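Local atomic coordinates of DNA polymerase (Pyrobaculum calidifontis, PDB entry 5MDN), a protein that probably catalyses template-directed DNA synthesis, adding deoxyribonucleotides from their triphosphates to a growing strand and releasing diphosphate. Residues D420-M429 / K508-L518. Residues are numbered along the deposited sequence; the frame is centred on the assembly and turned at random.
Sequences DFSSMYPNIM and KVMANAMYGYL
Y425 and Y515 lie ring on ring in a face-to-face stack, centroids 3.8 Å apart and planes tilted by only 11°. Y515 CD2 sits over the centre of the Y425 ring, and Y425 CE1 over that of Y515. M424 CE reaches the opposite face of Y425, offset toward the rim, while V534 of helix 528-551 touches both tyrosines. Y515 turns its ring across the gap with CG anti to the backbone N (chi1 169°); the Y425 hydroxyl makes a weak hydrogen bond to T561 O. An alanine in place of Y425 would probably leave the Y515 ring without its stacking partner and M424 CE without the face it rests on.

M429, one turn on from Y425, brings SD tip to tip with L518 CD1 at 3.5 Å, and its CE packs against M514 CB and CG. N512, one turn on from K508, places ND2 3.7 Å from S422 CB; its OD1 faces S423 CA and S422 O, an oxygen it cannot bond. P426 CG lies near A511 O. S422 OG donates to the syn lone pair of D420 OD1 (2.9 Å), while S422 N-H meets OD1 from above the carboxylate plane, closing an Asx turn; D420 OD2 stays 4.0 Å from K508 NZ, beyond a salt bridge.

Residues 420-429 carry motif A and 508-518 motif B, which line the nucleotide pocket in related family B polymerases. Y425 matches their steric-gate tyrosine against ribonucleotides and probably acts likewise; stacking and apolar packing would hold its ring in place.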
ATOM      1  N   ASP A 420      -3.204   5.119 -21.123  1.00 57.95           N
ATOM      2  CA  ASP A 420      -3.734   5.407 -19.796  1.00 59.80           C
ATOM      3  C   ASP A 420      -4.887   6.399 -19.907  1.00 58.80           C
ATOM      4  O   ASP A 420      -4.718   7.496 -20.449  1.00 59.35           O
ATOM      5  CB  ASP A 420      -2.634   5.961 -18.888  1.00 62.99           C
ATOM      6  CG  ASP A 420      -3.025   5.948 -17.423  1.00 66.41           C
ATOM      7  OD1 ASP A 420      -4.156   5.522 -17.108  1.00 64.25           O
ATOM      8  OD2 ASP A 420      -2.201   6.374 -16.587  1.00 71.89           O
ATOM      9  N   PHE A 421      -6.056   6.009 -19.396  1.00 58.89           N
ATOM     10  CA  PHE A 421      -7.245   6.853 -19.393  1.00 62.81           C
ATOM     11  C   PHE A 421      -7.650   7.287 -17.986  1.00 67.08           C
ATOM     12  O   PHE A 421      -8.811   7.646 -17.765  1.00 69.52           O
ATOM     13  CB  PHE A 421      -8.408   6.132 -20.076  1.00 62.15           C
ATOM     14  CG  PHE A 421      -8.469   6.345 -21.562  1.00 62.48           C
ATOM     15  CD1 PHE A 421      -7.720   5.558 -22.418  1.00 63.56           C
ATOM     16  CD2 PHE A 421      -9.291   7.320 -22.102  1.00 62.10           C
ATOM     17  CE1 PHE A 421      -7.777   5.745 -23.784  1.00 63.04           C
ATOM     18  CE2 PHE A 421      -9.353   7.512 -23.470  1.00 62.46           C
ATOM     19  CZ  PHE A 421      -8.595   6.722 -24.311  1.00 63.26           C
ATOM     20  N   SER A 422      -6.724   7.241 -17.023  1.00 64.01           N
ATOM     21  CA  SER A 422      -7.090   7.497 -15.632  1.00 61.60           C
ATOM     22  C   SER A 422      -7.464   8.956 -15.388  1.00 56.93           C
ATOM     23  O   SER A 422      -8.304   9.239 -14.528  1.00 57.28           O
ATOM     24  CB  SER A 422      -5.946   7.084 -14.708  1.00 65.35           C
ATOM     25  OG  SER A 422      -5.763   5.677 -14.721  1.00 71.28           O
ATOM     26  N   SER A 423      -6.862   9.892 -16.126  1.00 52.64           N
ATOM     27  CA  SER A 423      -7.201  11.302 -15.967  1.00 50.92           C
ATOM     28  C   SER A 423      -8.597  11.636 -16.476  1.00 50.92           C
ATOM     29  O   SER A 423      -9.041  12.778 -16.314  1.00 48.08           O
ATOM     30  CB  SER A 423      -6.169  12.176 -16.682  1.00 52.05           C
ATOM     31  OG  SER A 423      -4.857  11.894 -16.233  1.00 52.67           O
ATOM     32  N   MET A 424      -9.286  10.675 -17.090  1.00 56.37           N
ATOM     33  CA  MET A 424     -10.642  10.904 -17.583  1.00 59.38           C
ATOM     34  C   MET A 424     -11.612  11.224 -16.451  1.00 59.06           C
ATOM     35  O   MET A 424     -12.494  12.078 -16.603  1.00 60.37           O
ATOM     36  CB  MET A 424     -11.104   9.674 -18.360  1.00 61.37           C
ATOM     37  CG  MET A 424     -12.490   9.753 -18.959  1.00 64.03           C
ATOM     38  SD  MET A 424     -12.723   8.372 -20.088  1.00 70.32           S
ATOM     39  CE  MET A 424     -12.784   7.013 -18.928  1.00 72.23           C
ATOM     40  N   TYR A 425     -11.473  10.545 -15.313  1.00 55.40           N
ATOM     41  CA  TYR A 425     -12.460  10.612 -14.241  1.00 59.80           C
ATOM     42  C   TYR A 425     -12.496  11.973 -13.548  1.00 61.78           C
ATOM     43  O   TYR A 425     -13.592  12.488 -13.287  1.00 66.02           O
ATOM     44  CB  TYR A 425     -12.209   9.497 -13.228  1.00 63.32           C
ATOM     45  CG  TYR A 425     -12.344   8.130 -13.837  1.00 67.32           C
ATOM     46  CD1 TYR A 425     -13.596   7.596 -14.109  1.00 68.61           C
ATOM     47  CD2 TYR A 425     -11.223   7.381 -14.164  1.00 69.98           C
ATOM     48  CE1 TYR A 425     -13.729   6.351 -14.675  1.00 70.11           C
ATOM     49  CE2 TYR A 425     -11.344   6.135 -14.731  1.00 73.95           C
ATOM     50  CZ  TYR A 425     -12.600   5.626 -14.983  1.00 73.45           C
ATOM     51  OH  TYR A 425     -12.721   4.385 -15.546  1.00 76.17           O
ATOM     52  N   PRO A 426     -11.355  12.589 -13.211  1.00 57.75           N
ATOM     53  CA  PRO A 426     -11.430  13.980 -12.729  1.00 56.58           C
ATOM     54  C   PRO A 426     -12.057  14.920 -13.741  1.00 57.64           C
ATOM     55  O   PRO A 426     -12.868  15.778 -13.366  1.00 60.32           O
ATOM     56  CB  PRO A 426      -9.964  14.333 -12.447  1.00 56.22           C
ATOM     57  CG  PRO A 426      -9.317  13.032 -12.165  1.00 54.77           C
ATOM     58  CD  PRO A 426      -9.986  12.052 -13.083  1.00 55.92           C
ATOM     59  N   ASN A 427     -11.694  14.785 -15.021  1.00 59.17           N
ATOM     60  CA  ASN A 427     -12.301  15.598 -16.072  1.00 58.59           C
ATOM     61  C   ASN A 427     -13.820  15.470 -16.066  1.00 54.93           C
ATOM     62  O   ASN A 427     -14.539  16.475 -16.079  1.00 53.33           O
ATOM     63  CB  ASN A 427     -11.743  15.193 -17.437  1.00 60.50           C
ATOM     64  CG  ASN A 427     -10.771  16.209 -17.996  1.00 62.62           C
ATOM     65  OD1 ASN A 427      -9.875  16.683 -17.295  1.00 67.74           O
ATOM     66  ND2 ASN A 427     -10.948  16.558 -19.265  1.00 62.04           N
ATOM     67  N   ILE A 428     -14.323  14.233 -16.071  1.00 61.15           N
ATOM     68  CA  ILE A 428     -15.767  14.001 -16.060  1.00 58.74           C
ATOM     69  C   ILE A 428     -16.410  14.675 -14.851  1.00 57.75           C
ATOM     70  O   ILE A 428     -17.437  15.357 -14.967  1.00 59.04           O
ATOM     71  CB  ILE A 428     -16.059  12.492 -16.090  1.00 59.16           C
ATOM     72  CG1 ILE A 428     -16.085  11.993 -17.534  1.00 58.64           C
ATOM     73  CG2 ILE A 428     -17.382  12.178 -15.406  1.00 60.14           C
ATOM     74  CD1 ILE A 428     -16.037  10.496 -17.652  1.00 60.77           C
ATOM     75  N   MET A 429     -15.814  14.494 -13.669  1.00 52.39           N
ATOM     76  CA  MET A 429     -16.424  15.011 -12.449  1.00 55.46           C
ATOM     77  C   MET A 429     -16.327  16.531 -12.359  1.00 55.60           C
ATOM     78  O   MET A 429     -17.210  17.170 -11.777  1.00 55.29           O
ATOM     79  CB  MET A 429     -15.780  14.351 -11.230  1.00 56.28           C
ATOM     80  CG  MET A 429     -16.159  12.886 -11.074  1.00 58.67           C
ATOM     81  SD  MET A 429     -15.512  12.123  -9.576  1.00 62.17           S
ATOM     82  CE  MET A 429     -13.773  11.993  -9.979  1.00 61.70           C
ATOM     83  N   LYS A 508      -1.190  13.788  -9.257  1.00 50.41           N
ATOM     84  CA  LYS A 508      -1.935  13.006 -10.241  1.00 51.63           C
ATOM     85  C   LYS A 508      -2.573  11.772  -9.610  1.00 50.06           C
ATOM     86  O   LYS A 508      -3.756  11.486  -9.835  1.00 48.39           O
ATOM     87  CB  LYS A 508      -1.000  12.570 -11.367  1.00 56.48           C
ATOM     88  CG  LYS A 508      -1.665  11.675 -12.396  1.00 60.95           C
ATOM     89  CD  LYS A 508      -0.696  11.251 -13.482  1.00 64.35           C
ATOM     90  CE  LYS A 508      -1.366  10.298 -14.460  1.00 67.20           C
ATOM     91  NZ  LYS A 508      -0.426   9.823 -15.513  1.00 70.47           N
ATOM     92  N   VAL A 509      -1.797  11.019  -8.825  1.00 49.57           N
ATOM     93  CA  VAL A 509      -2.287   9.755  -8.280  1.00 48.98           C
ATOM     94  C   VAL A 509      -3.462   9.988  -7.338  1.00 50.43           C
ATOM     95  O   VAL A 509      -4.445   9.238  -7.353  1.00 49.73           O
ATOM     96  CB  VAL A 509      -1.142   8.995  -7.584  1.00 48.27           C
ATOM     97  CG1 VAL A 509      -1.659   7.717  -6.939  1.00 50.34           C
ATOM     98  CG2 VAL A 509      -0.040   8.678  -8.578  1.00 47.23           C
ATOM     99  N   MET A 510      -3.388  11.036  -6.515  1.00 47.58           N
ATOM    100  CA  MET A 510      -4.491  11.327  -5.605  1.00 48.68           C
ATOM    101  C   MET A 510      -5.730  11.790  -6.364  1.00 48.12           C
ATOM    102  O   MET A 510      -6.857  11.437  -5.998  1.00 51.39           O
ATOM    103  CB  MET A 510      -4.058  12.372  -4.580  1.00 50.05           C
ATOM    104  CG  MET A 510      -2.922  11.904  -3.681  1.00 51.16           C
ATOM    105  SD  MET A 510      -3.347  10.482  -2.655  1.00 50.28           S
ATOM    106  CE  MET A 510      -4.823  11.077  -1.837  1.00 51.55           C
ATOM    107  N   ALA A 511      -5.543  12.589  -7.418  1.00 52.19           N
ATOM    108  CA  ALA A 511      -6.670  13.003  -8.249  1.00 51.77           C
ATOM    109  C   ALA A 511      -7.317  11.806  -8.937  1.00 53.45           C
ATOM    110  O   ALA A 511      -8.546  11.662  -8.933  1.00 54.28           O
ATOM    111  CB  ALA A 511      -6.206  14.035  -9.276  1.00 51.11           C
ATOM    112  N   ASN A 512      -6.504  10.935  -9.542  1.00 52.19           N
ATOM    113  CA  ASN A 512      -7.041   9.781 -10.253  1.00 53.68           C
ATOM    114  C   ASN A 512      -7.567   8.702  -9.312  1.00 56.06           C
ATOM    115  O   ASN A 512      -8.308   7.819  -9.757  1.00 62.40           O
ATOM    116  CB  ASN A 512      -5.972   9.189 -11.173  1.00 52.11           C
ATOM    117  CG  ASN A 512      -5.526  10.160 -12.246  1.00 50.30           C
ATOM    118  OD1 ASN A 512      -6.206  11.148 -12.525  1.00 48.97           O
ATOM    119  ND2 ASN A 512      -4.382   9.882 -12.861  1.00 50.09           N
ATOM    120  N   ALA A 513      -7.202   8.748  -8.031  1.00 53.36           N
ATOM    121  CA  ALA A 513      -7.722   7.790  -7.064  1.00 52.41           C
ATOM    122  C   ALA A 513      -9.149   8.098  -6.630  1.00 52.54           C
ATOM    123  O   ALA A 513      -9.795   7.235  -6.024  1.00 52.55           O
ATOM    124  CB  ALA A 513      -6.814   7.739  -5.835  1.00 51.88           C
ATOM    125  N   MET A 514      -9.637   9.313  -6.899  1.00 50.40           N
ATOM    126  CA  MET A 514     -10.975   9.718  -6.470  1.00 53.57           C
ATOM    127  C   MET A 514     -12.046   8.739  -6.944  1.00 56.11           C
ATOM    128  O   MET A 514     -12.929   8.345  -6.172  1.00 57.54           O
ATOM    129  CB  MET A 514     -11.277  11.126  -6.984  1.00 54.35           C
ATOM    130  CG  MET A 514     -12.413  11.827  -6.260  1.00 53.47           C
ATOM    131  SD  MET A 514     -11.961  12.288  -4.577  1.00 54.67           S
ATOM    132  CE  MET A 514     -10.483  13.252  -4.887  1.00 55.76           C
ATOM    133  N   TYR A 515     -11.990   8.352  -8.223  1.00 59.91           N
ATOM    134  CA  TYR A 515     -13.035   7.509  -8.804  1.00 62.77           C
ATOM    135  C   TYR A 515     -13.169   6.184  -8.062  1.00 60.72           C
ATOM    136  O   TYR A 515     -14.287   5.724  -7.796  1.00 61.17           O
ATOM    137  CB  TYR A 515     -12.741   7.276 -10.285  1.00 67.35           C
ATOM    138  CG  TYR A 515     -13.603   6.220 -10.938  1.00 69.42           C
ATOM    139  CD1 TYR A 515     -14.959   6.434 -11.153  1.00 72.13           C
ATOM    140  CD2 TYR A 515     -13.055   5.017 -11.359  1.00 72.71           C
ATOM    141  CE1 TYR A 515     -15.747   5.470 -11.758  1.00 74.24           C
ATOM    142  CE2 TYR A 515     -13.831   4.050 -11.964  1.00 74.68           C
ATOM    143  CZ  TYR A 515     -15.174   4.280 -12.162  1.00 74.88           C
ATOM    144  OH  TYR A 515     -15.936   3.308 -12.766  1.00 75.82           O
ATOM    145  N   GLY A 516     -12.044   5.550  -7.727  1.00 63.95           N
ATOM    146  CA  GLY A 516     -12.105   4.331  -6.936  1.00 61.11           C
ATOM    147  C   GLY A 516     -12.683   4.559  -5.551  1.00 59.70           C
ATOM    148  O   GLY A 516     -13.391   3.702  -5.014  1.00 60.19           O
ATOM    149  N   TYR A 517     -12.381   5.712  -4.951  1.00 59.30           N
ATOM    150  CA  TYR A 517     -12.859   6.003  -3.603  1.00 57.60           C
ATOM    151  C   TYR A 517     -14.372   6.182  -3.572  1.00 57.43           C
ATOM    152  O   TYR A 517     -15.053   5.655  -2.684  1.00 51.63           O
ATOM    153  CB  TYR A 517     -12.160   7.249  -3.058  1.00 55.91           C
ATOM    154  CG  TYR A 517     -12.815   7.820  -1.822  1.00 54.29           C
ATOM    155  CD1 TYR A 517     -12.559   7.286  -0.566  1.00 52.93           C
ATOM    156  CD2 TYR A 517     -13.689   8.895  -1.911  1.00 54.32           C
ATOM    157  CE1 TYR A 517     -13.160   7.807   0.566  1.00 53.09           C
ATOM    158  CE2 TYR A 517     -14.295   9.420  -0.786  1.00 53.43           C
ATOM    159  CZ  TYR A 517     -14.026   8.874   0.450  1.00 52.86           C
ATOM    160  OH  TYR A 517     -14.625   9.394   1.573  1.00 53.27           O
ATOM    161  N   LEU A 518     -14.918   6.937  -4.527  1.00 52.65           N
ATOM    162  CA  LEU A 518     -16.337   7.273  -4.502  1.00 58.08           C
ATOM    163  C   LEU A 518     -17.240   6.082  -4.792  1.00 61.34           C
ATOM    164  O   LEU A 518     -18.455   6.192  -4.600  1.00 57.85           O
ATOM    165  CB  LEU A 518     -16.625   8.398  -5.495  1.00 60.78           C
ATOM    166  CG  LEU A 518     -15.889   9.710  -5.216  1.00 60.61           C
ATOM    167  CD1 LEU A 518     -15.963  10.639  -6.413  1.00 62.96           C
ATOM    168  CD2 LEU A 518     -16.448  10.384  -3.974  1.00 60.80           C
TER